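Local coordinates for protein esterase YbfF (Escherichia coli, PDB 3BF7) that probably hydrolyses ester and thioester bonds, as an alpha/beta-hydrolase-fold esterase whose helical cap and core domain together form a substrate-binding crevice, at residues 115-120 against 214-219; 127-132 against 150-155; 144-149 against 161-166; 191-196 against 220-225. The protein carries 1 engineered substitution. All coordinates share one frame; numbering follows the deposited sequence.

The contacts fall into two pairs, interaction 4 lying across the chain's centre from interactions 2 and 3. Interactions 1 and 4 share helix 214-220 and its exit, their centres about 11 Å apart, and seat loops of the alpha/beta core on that helix and on the chain leading from it into edge strand 224-226. Interactions 2 and 3, centres about 9 Å apart, join the small helices 125-136, 142-149 and 156-163, about 37 and 38 Å from interaction 4 between centres. Interaction 3 is wholly apolar and buried; interaction 2, also without a direct hydrogen bond, lies at the surface. Interaction 1 is buried but adds a water bridge, while the partly exposed interaction 4 has two direct hydrogen bonds and a water of its own.

Interaction 1 (115-120 against 214-219); sequences APVDYH and RDDLLA
Leu217 and Pro116 carry most of this contact, the proline ring lying against the first turn of helix 214-220. Pro116 CD sits 3.9 Å from Leu217 CG, and Pro116 CG comes within 3.8 Å of Leu217 CA, so the ring meets the helix backbone as well as the leucine branch. Leu217 has CG opposite its own backbone N (chi1 -170°), which brings CG up to the proline ring, the two side chains crossing at a slant; its CD1 goes on to graze Ala115 CB at 4.3 Å. Pro116 is also the centre of an inverse gamma turn, with a weak bond from Val117 N back to Ala115 O.

Beside this apolar patch stands Asp216. Its CB touches Val117 CG1 at 3.8 Å, the two side chains crossing at about a right angle, while its carboxylate joins the loop through water. That water donates to Pro116 O at 2.8 Å and to Asp216 OD1 at 3.2 Å. Pro116 O accepts a second bond from Gln220 NE2, one helical turn beyond Asp216. The chemistry is therefore divided: carbon-to-carbon packing seats the loop after strand 106-112 on the helix, and the proline carbonyl, gripped by water and glutamine, supplies the polar tie.

Interaction 2 (127-132 against 150-155); sequences IFAAIN and RQHLNE
His152 lays one face of its imidazole over the backbone of helix 125-136 at Ala130. Ala130 CA makes a CH-pi contact, 4.0 Å from the ring centroid and 18° off its normal, and Ala129 O lies over the same face toward the rim. The histidine's CG is anti to its carbonyl carbon (chi1 -69°), and this turns the ring across the small residues of the helix. Ala130 CB meets His152 CB at 3.7 Å, while Ala129 CB approaches the ring at His152 CD2, 3.8 Å away.

Leu153 makes the more enclosed half. Leu153 CD1 rests 4.0 Å from Ala130 CB with Ile127 CG1 close by, and Leu153 CD2 meets Ile127 CG1 at 3.9 Å, where the two side chains cross at about a right angle. Ala130 is thus wedged between both residues of the loop and is the buried member of the group. Toward Ala129 and the imidazole the contact is more open to solvent, and there is no direct hydrogen bond between the segments to fasten it. His152 ND1 instead has a weak bond to Ile148 O, at the end of the preceding helix.

Leu153 also packs on Ile159, and Ile127 on Val158 and Leu162, so the loop between helices 142-149 and 156-163 closes over helix 125-136 where the three helices gather.

Interaction 3 (144-149 against 161-166); sequences QAAAIM and FLLKSF
Met149 and Leu163 slide past each other in opposite directions, bringing the sulfur alongside a leucine methyl: Met149 SD to Leu163 CD2 is 3.7 Å. The methionine runs extended as far as SD and then bends at its last torsion (chi3 84°), which swings Met149 CE off the line of the chain and onto Leu162 CD1 at 3.5 Å. One side chain thereby serves two successive residues of the 161-166 segment, the sulfur resting on one leucine and the methyl on the other.

Leu163 in turn forks over two alanines. Its first torsion (chi1 -71°) sets the fork at CG facing helix 142-149, and the two methyls reach one alanine each: Leu163 CD1 lies 3.6 Å from Ala146 CB and Leu163 CD2 lies 3.6 Å from Ala145 CB. Ala145 CB is shared a second time. Phe166 offers a face to that methyl, and the CH-pi contact measures 4.1 Å to the ring centroid, 27° off the normal. The type I turn from Leu163 to Phe166 brings the ring back against helix 142-149.

Val134 of helix 125-136 touches both Met149 and Phe166, and Leu162 continues onto Ile127. Two alanines and a methionine of helix 142-149, met by two leucines and a phenylalanine from the end of helix 156-163 and the turn there, form the hydrophobic interior of a compact helical subdomain, consistent with the helical cap of this alpha/beta hydrolase.

Interaction 4 (191-196 against 220-225); sequences IPAWDH and QFPQAR
Gln220 grips the segment 191-196 with two hydrogen bonds. Gln220 OE1 accepts from Ile191 N at 3.0 Å, the N-H pointing nearly straight at it (165°), and Gln220 O accepts from Trp194 N at 2.9 Å. Ala193 CA adds a CA-H...O contact to that same backbone oxygen. Both ends of the side-chain amide are otherwise engaged: OE1 also takes a bond from Trp188 NE1, and NE2 donates to Asp216 O, so its rotation is well fixed.

Water supplies a third polar link, donating to Trp194 O and His196 O and accepting from Gln223 N at 2.9 Å.

The apolar part centres on Phe221. Trp194 CE3 meets the phenyl edge in its plane, 3.8 Å from Phe221 CE1, and Ile191 CD1 reaches Phe221 CZ at 3.8 Å. Ile191 CG1 stands between its backbone N and carbonyl carbon (chi1 63°), which carries CD1 in toward the ring. Farther out, Pro222 CD packs on Ala193 CB at 3.9 Å.

Trp194 and Phe221 both continue onto Leu109 of the central sheet. The touching parts of the two segments run in nearly the same direction, 10° apart, and lead into strands 198-201 and 224-226, the parallel neighbours that finish this edge of the alpha/beta hydrolase sheet.

Interaction 1 (115-120 against 214-219)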
loop_
_atom_site.group_PDB
_atom_site.type_symbol
_atom_site.label_atom_id
_atom_site.label_comp_id
_atom_site.label_asym_id
_atom_site.label_seq_id
_atom_site.Cartn_x
_atom_site.Cartn_y
_atom_site.Cartn_z
ATOM N N ALA A 115 -6.415 -2.828 -8.394
ATOM C CA ALA A 115 -6.438 -3.792 -9.487
ATOM C C ALA A 115 -5.158 -3.590 -10.295
ATOM O O ALA A 115 -4.608 -2.486 -10.335
ATOM C CB ALA A 115 -7.655 -3.569 -10.373
ATOM N N PRO A 116 -4.654 -4.657 -10.934
ATOM C CA PRO A 116 -3.431 -4.568 -11.738
ATOM C C PRO A 116 -3.759 -3.974 -13.103
ATOM O O PRO A 116 -3.777 -4.670 -14.123
ATOM C CB PRO A 116 -2.966 -6.019 -11.812
ATOM C CG PRO A 116 -4.258 -6.772 -11.841
ATOM C CD PRO A 116 -5.100 -6.056 -10.801
ATOM N N VAL A 117 -4.024 -2.671 -13.098
ATOM C CA VAL A 117 -4.387 -1.948 -14.303
ATOM C C VAL A 117 -3.877 -0.516 -14.272
ATOM O O VAL A 117 -3.599 0.036 -13.206
ATOM C CB VAL A 117 -5.930 -1.865 -14.459
ATOM C CG1 VAL A 117 -6.529 -3.260 -14.543
ATOM C CG2 VAL A 117 -6.535 -1.082 -13.288
ATOM N N ASP A 118 -3.751 0.069 -15.458
ATOM C CA ASP A 118 -3.360 1.467 -15.599
ATOM C C ASP A 118 -4.715 2.180 -15.574
ATOM O O ASP A 118 -5.534 1.992 -16.476
ATOM C CB ASP A 118 -2.684 1.692 -16.953
ATOM C CG ASP A 118 -2.206 3.122 -17.144
ATOM O OD1 ASP A 118 -2.708 4.035 -16.454
ATOM O OD2 ASP A 118 -1.326 3.333 -18.007
ATOM N N TYR A 119 -4.965 2.983 -14.548
ATOM C CA TYR A 119 -6.251 3.665 -14.445
ATOM C C TYR A 119 -6.442 4.806 -15.440
ATOM O O TYR A 119 -7.564 5.258 -15.658
ATOM C CB TYR A 119 -6.470 4.145 -13.010
ATOM C CG TYR A 119 -6.690 3.007 -12.035
ATOM C CD1 TYR A 119 -7.919 2.345 -11.967
ATOM C CD2 TYR A 119 -5.670 2.585 -11.187
ATOM C CE1 TYR A 119 -8.122 1.290 -11.074
ATOM C CE2 TYR A 119 -5.863 1.535 -10.292
ATOM C CZ TYR A 119 -7.087 0.896 -10.238
ATOM O OH TYR A 119 -7.276 -0.128 -9.335
ATOM N N HIS A 120 -5.351 5.269 -16.039
ATOM C CA HIS A 120 -5.419 6.321 -17.052
ATOM C C HIS A 120 -6.204 7.568 -16.657
ATOM O O HIS A 120 -6.969 8.105 -17.464
ATOM C CB HIS A 120 -6.019 5.761 -18.350
ATOM C CG HIS A 120 -5.133 4.789 -19.066
ATOM N ND1 HIS A 120 -3.908 5.142 -19.588
ATOM C CD2 HIS A 120 -5.306 3.480 -19.367
ATOM C CE1 HIS A 120 -3.364 4.094 -20.181
ATOM N NE2 HIS A 120 -4.193 3.072 -20.060
ATOM N N ARG A 214 -11.968 -6.266 -14.239
ATOM C CA ARG A 214 -11.988 -7.693 -13.948
ATOM C C ARG A 214 -11.272 -8.601 -14.945
ATOM O O ARG A 214 -10.557 -9.519 -14.534
ATOM C CB ARG A 214 -13.432 -8.159 -13.758
ATOM C CG ARG A 214 -13.559 -9.554 -13.177
ATOM C CD ARG A 214 -14.925 -9.750 -12.540
ATOM N NE ARG A 214 -15.090 -11.094 -11.996
ATOM C CZ ARG A 214 -15.246 -12.186 -12.737
ATOM N NH1 ARG A 214 -15.264 -12.098 -14.061
ATOM N NH2 ARG A 214 -15.384 -13.367 -12.153
ATOM N N ASP A 215 -11.452 -8.367 -16.243
ATOM C CA ASP A 215 -10.789 -9.211 -17.232
ATOM C C ASP A 215 -9.277 -9.156 -17.055
ATOM O O ASP A 215 -8.609 -10.191 -17.025
ATOM C CB ASP A 215 -11.156 -8.793 -18.661
ATOM C CG ASP A 215 -12.605 -9.081 -19.004
ATOM O OD1 ASP A 215 -13.177 -10.033 -18.436
ATOM O OD2 ASP A 215 -13.169 -8.363 -19.856
ATOM N N ASP A 216 -8.738 -7.947 -16.935
ATOM C CA ASP A 216 -7.301 -7.778 -16.754
ATOM C C ASP A 216 -6.835 -8.350 -15.422
ATOM O O ASP A 216 -5.743 -8.907 -15.326
ATOM C CB ASP A 216 -6.921 -6.297 -16.824
ATOM C CG ASP A 216 -6.914 -5.758 -18.239
ATOM O OD1 ASP A 216 -6.669 -4.545 -18.404
ATOM O OD2 ASP A 216 -7.147 -6.539 -19.185
ATOM N N LEU A 217 -7.656 -8.203 -14.389
ATOM C CA LEU A 217 -7.294 -8.724 -13.081
ATOM C C LEU A 217 -7.141 -10.246 -13.148
ATOM O O LEU A 217 -6.141 -10.794 -12.687
ATOM C CB LEU A 217 -8.355 -8.326 -12.049
ATOM C CG LEU A 217 -8.016 -8.589 -10.579
ATOM C CD1 LEU A 217 -8.802 -7.642 -9.686
ATOM C CD2 LEU A 217 -8.309 -10.036 -10.237
ATOM N N LEU A 218 -8.120 -10.922 -13.743
ATOM C CA LEU A 218 -8.074 -12.378 -13.854
ATOM C C LEU A 218 -6.992 -12.885 -14.802
ATOM O O LEU A 218 -6.483 -13.992 -14.632
ATOM C CB LEU A 218 -9.440 -12.913 -14.290
ATOM C CG LEU A 218 -10.566 -12.686 -13.280
ATOM C CD1 LEU A 218 -11.886 -13.143 -13.878
ATOM C CD2 LEU A 218 -10.274 -13.439 -11.989
ATOM N N ALA A 219 -6.634 -12.087 -15.801
ATOM C CA ALA A 219 -5.599 -12.498 -16.740
ATOM C C ALA A 219 -4.248 -12.582 -16.035
ATOM O O ALA A 219 -3.381 -13.364 -16.421
ATOM C CB ALA A 219 -5.523 -11.518 -17.902
HETATM O O HOH W 1 -3.896 -4.331 -16.922
#

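Interaction 2 (127-132 against 150-155)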
loop_
_atom_site.group_PDB
_atom_site.type_symbol
_atom_site.label_atom_id
_atom_site.label_comp_id
_atom_site.label_asym_id
_atom_site.label_seq_id
_atom_site.Cartn_x
_atom_site.Cartn_y
_atom_site.Cartn_z
ATOM N N ILE A 127 -4.981 17.035 -4.143
ATOM C CA ILE A 127 -4.144 16.627 -3.020
ATOM C C ILE A 127 -2.747 17.242 -3.208
ATOM O O ILE A 127 -2.175 17.790 -2.264
ATOM C CB ILE A 127 -4.079 15.080 -2.919
ATOM C CG1 ILE A 127 -5.387 14.560 -2.310
ATOM C CG2 ILE A 127 -2.879 14.647 -2.084
ATOM C CD1 ILE A 127 -5.532 13.055 -2.351
ATOM N N PHE A 128 -2.206 17.175 -4.422
ATOM C CA PHE A 128 -0.901 17.779 -4.690
ATOM C C PHE A 128 -0.971 19.289 -4.448
ATOM O O PHE A 128 -0.035 19.881 -3.912
ATOM C CB PHE A 128 -0.464 17.514 -6.135
ATOM C CG PHE A 128 0.288 16.220 -6.328
ATOM C CD1 PHE A 128 1.590 16.072 -5.850
ATOM C CD2 PHE A 128 -0.291 15.165 -7.025
ATOM C CE1 PHE A 128 2.304 14.890 -6.070
ATOM C CE2 PHE A 128 0.413 13.981 -7.250
ATOM C CZ PHE A 128 1.714 13.845 -6.773
ATOM N N ALA A 129 -2.080 19.910 -4.845
ATOM C CA ALA A 129 -2.250 21.349 -4.655
ATOM C C ALA A 129 -2.257 21.694 -3.165
ATOM O O ALA A 129 -1.665 22.691 -2.743
ATOM C CB ALA A 129 -3.547 21.814 -5.311
ATOM N N ALA A 130 -2.930 20.867 -2.371
ATOM C CA ALA A 130 -3.006 21.079 -0.929
ATOM C C ALA A 130 -1.626 20.923 -0.296
ATOM O O ALA A 130 -1.229 21.714 0.563
ATOM C CB ALA A 130 -3.981 20.088 -0.308
ATOM N N ILE A 131 -0.905 19.889 -0.718
ATOM C CA ILE A 131 0.436 19.623 -0.211
ATOM C C ILE A 131 1.357 20.803 -0.516
ATOM O O ILE A 131 2.097 21.271 0.354
ATOM C CB ILE A 131 0.996 18.327 -0.851
ATOM C CG1 ILE A 131 0.269 17.116 -0.259
ATOM C CG2 ILE A 131 2.501 18.224 -0.635
ATOM C CD1 ILE A 131 0.550 15.814 -0.973
ATOM N N ASN A 132 1.297 21.297 -1.747
ATOM C CA ASN A 132 2.137 22.418 -2.147
ATOM C C ASN A 132 1.758 23.705 -1.421
ATOM O O ASN A 132 2.628 24.507 -1.077
ATOM C CB ASN A 132 2.059 22.624 -3.662
ATOM C CG ASN A 132 2.958 23.749 -4.144
ATOM O OD1 ASN A 132 2.571 24.918 -4.136
ATOM N ND2 ASN A 132 4.172 23.399 -4.556
ATOM N N ARG A 150 -7.772 22.083 4.240
ATOM C CA ARG A 150 -9.228 22.078 4.183
ATOM C C ARG A 150 -9.739 23.069 3.144
ATOM O O ARG A 150 -10.916 23.049 2.790
ATOM C CB ARG A 150 -9.828 22.410 5.552
ATOM C CG ARG A 150 -9.510 21.389 6.628
ATOM C CD ARG A 150 -10.433 21.532 7.829
ATOM N NE ARG A 150 -10.091 20.575 8.878
ATOM C CZ ARG A 150 -9.168 20.785 9.811
ATOM N NH1 ARG A 150 -8.494 21.926 9.837
ATOM N NH2 ARG A 150 -8.908 19.844 10.708
ATOM N N GLN A 151 -8.852 23.930 2.658
ATOM C CA GLN A 151 -9.216 24.919 1.647
ATOM C C GLN A 151 -9.146 24.285 0.261
ATOM O O GLN A 151 -9.588 24.875 -0.728
ATOM C CB GLN A 151 -8.266 26.118 1.716
ATOM C CG GLN A 151 -8.169 26.744 3.101
ATOM C CD GLN A 151 -7.201 27.912 3.157
ATOM O OE1 GLN A 151 -6.963 28.482 4.224
ATOM N NE2 GLN A 151 -6.641 28.278 2.010
ATOM N N HIS A 152 -8.589 23.077 0.201
ATOM C CA HIS A 152 -8.440 22.344 -1.052
ATOM C C HIS A 152 -9.207 21.029 -1.062
ATOM O O HIS A 152 -9.689 20.589 -2.106
ATOM C CB HIS A 152 -6.968 22.010 -1.311
ATOM C CG HIS A 152 -6.118 23.197 -1.628
ATOM N ND1 HIS A 152 -5.651 24.064 -0.665
ATOM C CD2 HIS A 152 -5.652 23.660 -2.811
ATOM C CE1 HIS A 152 -4.932 25.011 -1.242
ATOM N NE2 HIS A 152 -4.918 24.789 -2.543
ATOM N N LEU A 153 -9.298 20.404 0.106
ATOM C CA LEU A 153 -9.949 19.109 0.244
ATOM C C LEU A 153 -11.083 19.153 1.257
ATOM O O LEU A 153 -11.014 19.881 2.242
ATOM C CB LEU A 153 -8.917 18.070 0.692
ATOM C CG LEU A 153 -7.614 18.007 -0.111
ATOM C CD1 LEU A 153 -6.597 17.151 0.631
ATOM C CD2 LEU A 153 -7.887 17.456 -1.502
ATOM N N ASN A 154 -12.123 18.364 1.019
ATOM C CA ASN A 154 -13.245 18.332 1.946
ATOM C C ASN A 154 -13.433 16.980 2.620
ATOM O O ASN A 154 -14.433 16.747 3.298
ATOM C CB ASN A 154 -14.529 18.772 1.244
ATOM C CG ASN A 154 -14.539 20.259 0.950
ATOM O OD1 ASN A 154 -13.904 20.723 0.003
ATOM N ND2 ASN A 154 -15.238 21.020 1.782
ATOM N N GLU A 155 -12.463 16.092 2.430
ATOM C CA GLU A 155 -12.493 14.772 3.049
ATOM C C GLU A 155 -11.515 14.816 4.219
ATOM O O GLU A 155 -10.304 14.682 4.032
ATOM C CB GLU A 155 -12.068 13.694 2.047
ATOM C CG GLU A 155 -13.199 13.132 1.186
ATOM C CD GLU A 155 -13.809 14.150 0.237
ATOM O OE1 GLU A 155 -14.748 13.780 -0.499
ATOM O OE2 GLU A 155 -13.358 15.314 0.221
#

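Interaction 3 (144-149 against 161-166)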
loop_
_atom_site.group_PDB
_atom_site.type_symbol
_atom_site.label_atom_id
_atom_site.label_comp_id
_atom_site.label_asym_id
_atom_site.label_seq_id
_atom_site.Cartn_x
_atom_site.Cartn_y
_atom_site.Cartn_z
ATOM N N GLN A 144 -1.963 23.698 11.866
ATOM C CA GLN A 144 -1.842 24.803 10.923
ATOM C C GLN A 144 -1.948 24.275 9.494
ATOM O O GLN A 144 -2.590 24.886 8.641
ATOM C CB GLN A 144 -0.501 25.516 11.108
ATOM C CG GLN A 144 -0.285 26.078 12.504
ATOM C CD GLN A 144 1.063 26.758 12.656
ATOM O OE1 GLN A 144 2.103 26.172 12.359
ATOM N NE2 GLN A 144 1.050 27.999 13.127
ATOM N N ALA A 145 -1.314 23.134 9.243
ATOM C CA ALA A 145 -1.338 22.522 7.922
ATOM C C ALA A 145 -2.755 22.100 7.554
ATOM O O ALA A 145 -3.198 22.298 6.422
ATOM C CB ALA A 145 -0.404 21.318 7.888
ATOM N N ALA A 146 -3.465 21.522 8.516
ATOM C CA ALA A 146 -4.831 21.068 8.285
ATOM C C ALA A 146 -5.733 22.212 7.828
ATOM O O ALA A 146 -6.554 22.041 6.927
ATOM C CB ALA A 146 -5.391 20.435 9.552
ATOM N N ALA A 147 -5.578 23.376 8.453
ATOM C CA ALA A 147 -6.387 24.542 8.109
ATOM C C ALA A 147 -6.228 24.901 6.637
ATOM O O ALA A 147 -7.196 25.254 5.963
ATOM C CB ALA A 147 -5.996 25.728 8.986
ATOM N N ILE A 148 -5.001 24.809 6.139
ATOM C CA ILE A 148 -4.721 25.122 4.745
ATOM C C ILE A 148 -5.277 24.049 3.817
ATOM O O ILE A 148 -5.888 24.354 2.793
ATOM C CB ILE A 148 -3.205 25.249 4.503
ATOM C CG1 ILE A 148 -2.663 26.439 5.295
ATOM C CG2 ILE A 148 -2.917 25.408 3.016
ATOM C CD1 ILE A 148 -1.173 26.590 5.210
ATOM N N MET A 149 -5.072 22.791 4.184
ATOM C CA MET A 149 -5.539 21.685 3.364
ATOM C C MET A 149 -7.053 21.633 3.218
ATOM O O MET A 149 -7.562 21.194 2.186
ATOM C CB MET A 149 -5.008 20.374 3.933
ATOM C CG MET A 149 -3.493 20.341 3.950
ATOM S SD MET A 149 -2.814 18.790 4.518
ATOM C CE MET A 149 -2.837 17.833 2.996
ATOM N N PHE A 161 -4.883 11.585 7.051
ATOM C CA PHE A 161 -3.996 10.537 6.556
ATOM C C PHE A 161 -2.717 11.185 6.027
ATOM O O PHE A 161 -1.610 10.775 6.375
ATOM C CB PHE A 161 -4.700 9.753 5.444
ATOM C CG PHE A 161 -3.764 9.036 4.514
ATOM C CD1 PHE A 161 -2.980 7.974 4.960
ATOM C CD2 PHE A 161 -3.661 9.433 3.185
ATOM C CE1 PHE A 161 -2.109 7.321 4.088
ATOM C CE2 PHE A 161 -2.794 8.786 2.308
ATOM C CZ PHE A 161 -2.016 7.727 2.763
ATOM N N LEU A 162 -2.874 12.206 5.192
ATOM C CA LEU A 162 -1.725 12.901 4.628
ATOM C C LEU A 162 -0.865 13.536 5.714
ATOM O O LEU A 162 0.363 13.480 5.652
ATOM C CB LEU A 162 -2.195 13.979 3.647
ATOM C CG LEU A 162 -2.906 13.464 2.391
ATOM C CD1 LEU A 162 -3.507 14.631 1.628
ATOM C CD2 LEU A 162 -1.926 12.691 1.519
ATOM N N LEU A 163 -1.513 14.128 6.712
ATOM C CA LEU A 163 -0.795 14.790 7.792
ATOM C C LEU A 163 0.071 13.861 8.637
ATOM O O LEU A 163 0.954 14.326 9.361
ATOM C CB LEU A 163 -1.776 15.566 8.675
ATOM C CG LEU A 163 -2.355 16.814 7.999
ATOM C CD1 LEU A 163 -3.412 17.445 8.893
ATOM C CD2 LEU A 163 -1.234 17.809 7.715
ATOM N N LYS A 164 -0.166 12.556 8.552
ATOM C CA LYS A 164 0.657 11.611 9.295
ATOM C C LYS A 164 2.089 11.752 8.781
ATOM O O LYS A 164 3.046 11.426 9.484
ATOM C CB LYS A 164 0.173 10.177 9.076
ATOM C CG LYS A 164 -1.189 9.868 9.677
ATOM C CD LYS A 164 -1.155 9.929 11.193
ATOM C CE LYS A 164 -2.477 9.472 11.789
ATOM N NZ LYS A 164 -2.410 9.394 13.274
ATOM N N SER A 165 2.224 12.246 7.551
ATOM C CA SER A 165 3.530 12.433 6.933
ATOM C C SER A 165 4.045 13.868 7.022
ATOM O O SER A 165 5.032 14.215 6.376
ATOM C CB SER A 165 3.486 11.989 5.468
ATOM O OG SER A 165 3.398 10.579 5.367
ATOM N N PHE A 166 3.376 14.704 7.810
ATOM C CA PHE A 166 3.815 16.084 7.979
ATOM C C PHE A 166 4.509 16.149 9.334
ATOM O O PHE A 166 3.861 16.075 10.375
ATOM C CB PHE A 166 2.623 17.047 7.951
ATOM C CG PHE A 166 3.020 18.496 7.866
ATOM C CD1 PHE A 166 3.680 18.982 6.742
ATOM C CD2 PHE A 166 2.750 19.370 8.913
ATOM C CE1 PHE A 166 4.068 20.317 6.660
ATOM C CE2 PHE A 166 3.134 20.711 8.841
ATOM C CZ PHE A 166 3.794 21.183 7.712
#

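Interaction 4 (191-196 against 220-225)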
loop_
_atom_site.group_PDB
_atom_site.type_symbol
_atom_site.label_atom_id
_atom_site.label_comp_id
_atom_site.label_asym_id
_atom_site.label_seq_id
_atom_site.Cartn_x
_atom_site.Cartn_y
_atom_site.Cartn_z
ATOM N N ILE A 191 1.692 -8.098 -16.125
ATOM C CA ILE A 191 2.554 -9.186 -15.689
ATOM C C ILE A 191 2.010 -10.544 -16.099
ATOM O O ILE A 191 0.837 -10.673 -16.447
ATOM C CB ILE A 191 2.706 -9.187 -14.147
ATOM C CG1 ILE A 191 1.344 -9.421 -13.482
ATOM C CG2 ILE A 191 3.305 -7.867 -13.685
ATOM C CD1 ILE A 191 1.412 -9.567 -11.968
ATOM N N PRO A 192 2.868 -11.577 -16.077
ATOM C CA PRO A 192 2.425 -12.924 -16.443
ATOM C C PRO A 192 1.488 -13.426 -15.348
ATOM O O PRO A 192 1.508 -12.924 -14.222
ATOM C CB PRO A 192 3.727 -13.723 -16.479
ATOM C CG PRO A 192 4.761 -12.690 -16.805
ATOM C CD PRO A 192 4.334 -11.529 -15.947
ATOM N N ALA A 193 0.675 -14.421 -15.673
ATOM C CA ALA A 193 -0.254 -14.968 -14.700
ATOM C C ALA A 193 0.474 -15.587 -13.513
ATOM O O ALA A 193 1.512 -16.237 -13.670
ATOM C CB ALA A 193 -1.139 -16.015 -15.365
ATOM N N TRP A 194 -0.072 -15.360 -12.322
ATOM C CA TRP A 194 0.472 -15.936 -11.096
ATOM C C TRP A 194 -0.566 -16.996 -10.723
ATOM O O TRP A 194 -1.665 -16.672 -10.261
ATOM C CB TRP A 194 0.584 -14.874 -10.000
ATOM C CG TRP A 194 1.352 -15.322 -8.787
ATOM C CD1 TRP A 194 2.648 -15.756 -8.748
ATOM C CD2 TRP A 194 0.889 -15.325 -7.434
ATOM N NE1 TRP A 194 3.021 -16.024 -7.454
ATOM C CE2 TRP A 194 1.961 -15.768 -6.625
ATOM C CE3 TRP A 194 -0.327 -14.995 -6.823
ATOM C CZ2 TRP A 194 1.852 -15.886 -5.236
ATOM C CZ3 TRP A 194 -0.436 -15.112 -5.442
ATOM C CH2 TRP A 194 0.651 -15.555 -4.664
ATOM N N ASP A 195 -0.219 -18.260 -10.949
ATOM C CA ASP A 195 -1.134 -19.371 -10.696
ATOM C C ASP A 195 -1.210 -19.833 -9.248
ATOM O O ASP A 195 -0.924 -20.992 -8.934
ATOM C CB ASP A 195 -0.779 -20.552 -11.605
ATOM C CG ASP A 195 -1.016 -20.246 -13.072
ATOM O OD1 ASP A 195 -2.129 -19.803 -13.412
ATOM O OD2 ASP A 195 -0.094 -20.454 -13.889
ATOM N N HIS A 196 -1.615 -18.916 -8.375
ATOM C CA HIS A 196 -1.760 -19.192 -6.951
ATOM C C HIS A 196 -2.908 -18.356 -6.407
ATOM O O HIS A 196 -3.188 -17.271 -6.917
ATOM C CB HIS A 196 -0.483 -18.823 -6.193
ATOM C CG HIS A 196 0.732 -19.565 -6.653
ATOM N ND1 HIS A 196 1.584 -19.079 -7.621
ATOM C CD2 HIS A 196 1.224 -20.773 -6.291
ATOM C CE1 HIS A 196 2.549 -19.957 -7.833
ATOM N NE2 HIS A 196 2.354 -20.992 -7.039
ATOM N N GLN A 220 -4.079 -11.777 -14.989
ATOM C CA GLN A 220 -2.829 -11.750 -14.241
ATOM C C GLN A 220 -2.900 -12.552 -12.945
ATOM O O GLN A 220 -1.888 -13.069 -12.479
ATOM C CB GLN A 220 -2.437 -10.295 -13.982
ATOM C CG GLN A 220 -2.177 -9.553 -15.288
ATOM C CD GLN A 220 -2.113 -8.052 -15.122
ATOM O OE1 GLN A 220 -1.032 -7.465 -15.045
ATOM N NE2 GLN A 220 -3.276 -7.420 -15.058
ATOM N N PHE A 221 -4.101 -12.657 -12.380
ATOM C CA PHE A 221 -4.337 -13.417 -11.154
ATOM C C PHE A 221 -5.534 -14.321 -11.405
ATOM O O PHE A 221 -6.644 -14.075 -10.929
ATOM C CB PHE A 221 -4.573 -12.460 -9.983
ATOM C CG PHE A 221 -3.336 -11.723 -9.588
ATOM C CD1 PHE A 221 -2.389 -12.331 -8.773
ATOM C CD2 PHE A 221 -3.043 -10.482 -10.142
ATOM C CE1 PHE A 221 -1.164 -11.720 -8.522
ATOM C CE2 PHE A 221 -1.819 -9.862 -9.897
ATOM C CZ PHE A 221 -0.880 -10.485 -9.088
ATOM N N PRO A 222 -5.314 -15.397 -12.171
ATOM C CA PRO A 222 -6.387 -16.340 -12.493
ATOM C C PRO A 222 -7.157 -16.876 -11.294
ATOM O O PRO A 222 -8.372 -17.082 -11.381
ATOM C CB PRO A 222 -5.669 -17.438 -13.287
ATOM C CG PRO A 222 -4.241 -17.336 -12.828
ATOM C CD PRO A 222 -4.026 -15.851 -12.721
ATOM N N GLN A 223 -6.458 -17.090 -10.182
ATOM C CA GLN A 223 -7.089 -17.607 -8.973
ATOM C C GLN A 223 -7.407 -16.516 -7.954
ATOM O O GLN A 223 -7.400 -16.750 -6.743
ATOM C CB GLN A 223 -6.212 -18.692 -8.340
ATOM C CG GLN A 223 -6.041 -19.916 -9.231
ATOM C CD GLN A 223 -5.118 -20.957 -8.632
ATOM O OE1 GLN A 223 -4.209 -21.447 -9.301
ATOM N NE2 GLN A 223 -5.349 -21.303 -7.374
ATOM N N ALA A 224 -7.693 -15.321 -8.453
ATOM C CA ALA A 224 -8.044 -14.207 -7.590
ATOM C C ALA A 224 -9.375 -14.487 -6.898
ATOM O O ALA A 224 -10.296 -15.053 -7.494
ATOM C CB ALA A 224 -8.162 -12.932 -8.409
ATOM N N ARG A 225 -9.455 -14.093 -5.633
ATOM C CA ARG A 225 -10.667 -14.227 -4.840
ATOM C C ARG A 225 -10.956 -12.809 -4.361
ATOM O O ARG A 225 -10.078 -12.152 -3.801
ATOM C CB ARG A 225 -10.428 -15.145 -3.639
ATOM C CG ARG A 225 -9.934 -16.532 -4.013
ATOM C CD ARG A 225 -9.579 -17.349 -2.781
ATOM N NE ARG A 225 -9.067 -18.669 -3.138
ATOM C CZ ARG A 225 -8.647 -19.572 -2.258
ATOM N NH1 ARG A 225 -8.677 -19.300 -0.961
ATOM N NH2 ARG A 225 -8.198 -20.749 -2.676
HETATM O O HOH W 2 -4.074 -15.825 -9.095
#